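Local coordinates for protein amidase, hydantoinase/carbamoylase family (PDB 6C0D) that probably hydrolyses N-carbamoyl-L-amino acids, as a zinc-dependent, homodimeric member of the peptidase M20 family, at residues A[87-92]-A[194-199]. Sequence-based numbering, arbitrary orientation. Where two conformers were deposited one is given.
Sequences GSHSDT and EPHIEQ. With ZN (zinc ion), chain B.
The zinc site of this M20-family hydrolase, one of two metal positions expected in each subunit, illustrates how a metal centre can be built where two neighbouring parallel strands diverge: His89, on the segment that continues strand 83-88, and His196 of strand 189-198 grip one zinc ion from two sides. Each ring offers its NE2, with His89 NE2 2.1 Å from the zinc. The two imidazoles meet rim to rim, neither lying over the other, with NE2 of His89 3.8 Å from NE2 of His196 and the planes turned by 34°. Both rings are steadied from behind. His89 ND1 donates to Asp91 O at 3.0 Å, almost in its own ring plane, while His196 ND1 gives a nearly straight bond (176°) to a lone pair of Ile197 O, 2.8 Å away. With ND1 thus engaged as a donor, NE2 is left to the metal. Asp100 and two waters complete the coordination; Glu135, close to His89, is a predicted ligand of the second metal.

Beside the metal, side-chain contacts add to the backbone pairing of the two strands. Ser88 carries its hydroxyl anti to the backbone N (chi1 -169°), which sets OG within hydrogen-bonding distance of Glu194; it donates to Glu194 OE2 at 2.8 Å, meeting that oxygen from above the carboxylate plane. A water bridges the same OG to Pro195 O, donating to both, so that the buried hydroxyl is held between a carboxylate and a water. Gly87 O lies against the Glu194 chain, 3.2 Å from CG, and also receives a CA-H...O contact from Glu194. The other carboxylate oxygen, OE1, is hydrogen-bonded to the hydroxyl of Tyr192.

Helix 102-117 packs on Ser88 and Pro195, strand 378-384 flanks Glu194 and His196 through Met380, and Asp368 of helix 368-372 touches both His89 and Glu194.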
loop_
_atom_site.group_PDB
_atom_site.type_symbol
_atom_site.label_atom_id
_atom_site.label_comp_id
_atom_site.label_asym_id
_atom_site.label_seq_id
_atom_site.Cartn_x
_atom_site.Cartn_y
_atom_site.Cartn_z
ATOM N N GLY A 87 -11.785 -36.226 14.283
ATOM C CA GLY A 87 -12.544 -34.993 14.346
ATOM C C GLY A 87 -11.928 -33.880 13.536
ATOM O O GLY A 87 -11.035 -34.095 12.722
ATOM N N SER A 88 -12.455 -32.683 13.765
ATOM C CA SER A 88 -11.962 -31.457 13.155
ATOM C C SER A 88 -12.636 -30.315 13.896
ATOM O O SER A 88 -12.821 -30.418 15.113
ATOM C CB SER A 88 -12.255 -31.420 11.650
ATOM O OG SER A 88 -11.555 -30.356 11.034
ATOM N N HIS A 89 -13.015 -29.238 13.197
ATOM C CA HIS A 89 -13.715 -28.116 13.817
ATOM C C HIS A 89 -14.989 -27.828 13.034
ATOM O O HIS A 89 -15.085 -28.136 11.851
ATOM C CB HIS A 89 -12.831 -26.859 13.849
ATOM C CG HIS A 89 -12.398 -26.407 12.486
ATOM N ND1 HIS A 89 -13.002 -25.364 11.815
ATOM C CD2 HIS A 89 -11.440 -26.886 11.653
ATOM C CE1 HIS A 89 -12.419 -25.201 10.638
ATOM N NE2 HIS A 89 -11.469 -26.113 10.515
ATOM N N SER A 90 -15.979 -27.211 13.679
ATOM C CA SER A 90 -17.179 -26.825 12.949
ATOM C C SER A 90 -17.459 -25.328 13.003
ATOM O O SER A 90 -18.497 -24.891 12.488
ATOM C CB SER A 90 -18.397 -27.615 13.462
ATOM O OG SER A 90 -18.606 -27.387 14.851
ATOM N N ASP A 91 -16.568 -24.529 13.598
ATOM C CA ASP A 91 -16.668 -23.083 13.506
ATOM C C ASP A 91 -16.046 -22.613 12.195
ATOM O O ASP A 91 -15.223 -23.301 11.587
ATOM C CB ASP A 91 -15.975 -22.393 14.691
ATOM C CG ASP A 91 -14.448 -22.592 14.694
ATOM O OD1 ASP A 91 -13.976 -23.749 14.730
ATOM O OD2 ASP A 91 -13.714 -21.586 14.670
ATOM N N THR A 92 -16.441 -21.423 11.766
ATOM C CA THR A 92 -15.967 -20.864 10.512
ATOM C C THR A 92 -15.314 -19.512 10.753
ATOM O O THR A 92 -15.431 -18.909 11.825
ATOM C CB THR A 92 -17.110 -20.683 9.504
ATOM O OG1 THR A 92 -17.934 -19.587 9.929
ATOM C CG2 THR A 92 -17.946 -21.953 9.392
ATOM N N GLU A 194 -7.560 -36.555 11.536
ATOM C CA GLU A 194 -8.328 -35.383 11.095
ATOM C C GLU A 194 -8.463 -35.360 9.578
ATOM O O GLU A 194 -7.529 -34.934 8.874
ATOM C CB GLU A 194 -7.686 -34.073 11.582
ATOM C CG GLU A 194 -8.543 -32.859 11.145
ATOM C CD GLU A 194 -8.245 -31.586 11.920
ATOM O OE1 GLU A 194 -7.418 -31.618 12.860
ATOM O OE2 GLU A 194 -8.863 -30.549 11.582
ATOM N N PRO A 195 -9.609 -35.747 9.019
ATOM C CA PRO A 195 -9.838 -35.509 7.585
ATOM C C PRO A 195 -10.105 -34.029 7.355
ATOM O O PRO A 195 -10.689 -33.354 8.202
ATOM C CB PRO A 195 -11.094 -36.340 7.273
ATOM C CG PRO A 195 -11.325 -37.235 8.535
ATOM C CD PRO A 195 -10.764 -36.396 9.660
ATOM N N HIS A 196 -9.680 -33.521 6.199
ATOM C CA HIS A 196 -9.895 -32.100 5.901
ATOM C C HIS A 196 -9.892 -31.895 4.387
ATOM O O HIS A 196 -9.227 -32.633 3.660
ATOM C CB HIS A 196 -8.785 -31.262 6.571
ATOM C CG HIS A 196 -9.150 -29.830 6.830
ATOM N ND1 HIS A 196 -9.180 -28.878 5.836
ATOM C CD2 HIS A 196 -9.456 -29.182 7.981
ATOM C CE1 HIS A 196 -9.515 -27.708 6.354
ATOM N NE2 HIS A 196 -9.693 -27.868 7.651
ATOM N N ILE A 197 -10.606 -30.861 3.908
ATOM C CA ILE A 197 -10.496 -30.501 2.502
ATOM C C ILE A 197 -9.169 -29.789 2.266
ATOM O O ILE A 197 -8.544 -29.251 3.186
ATOM C CB ILE A 197 -11.663 -29.600 2.049
ATOM C CG1 ILE A 197 -11.640 -28.297 2.866
ATOM C CG2 ILE A 197 -12.985 -30.308 2.180
ATOM C CD1 ILE A 197 -12.377 -27.141 2.199
ATOM N N GLU A 198 -8.761 -29.752 1.002
ATOM C CA GLU A 198 -7.749 -28.816 0.527
ATOM C C GLU A 198 -8.253 -28.173 -0.764
ATOM O O GLU A 198 -8.390 -28.856 -1.783
ATOM C CB GLU A 198 -6.411 -29.515 0.275
ATOM C CG GLU A 198 -5.325 -28.492 0.044
ATOM C CD GLU A 198 -4.174 -28.955 -0.825
ATOM O OE1 GLU A 198 -3.043 -28.808 -0.322
ATOM O OE2 GLU A 198 -4.371 -29.404 -1.996
ATOM N N GLN A 199 -8.520 -26.868 -0.706
ATOM C CA GLN A 199 -8.834 -26.040 -1.866
ATOM C C GLN A 199 -7.595 -25.385 -2.474
ATOM O O GLN A 199 -7.655 -24.923 -3.622
ATOM C CB GLN A 199 -9.854 -24.963 -1.453
ATOM C CG GLN A 199 -10.286 -23.966 -2.526
ATOM C CD GLN A 199 -11.206 -22.893 -1.968
ATOM O OE1 GLN A 199 -12.385 -22.830 -2.316
ATOM N NE2 GLN A 199 -10.672 -22.049 -1.092
HETATM ZN ZN ZN B . -10.177 -26.192 8.911
HETATM O O HOH W 1 -12.222 -31.205 8.360
HETATM O O HOH W 2 -9.157 -24.379 8.561
HETATM O O HOH W 3 -8.431 -26.950 10.120
#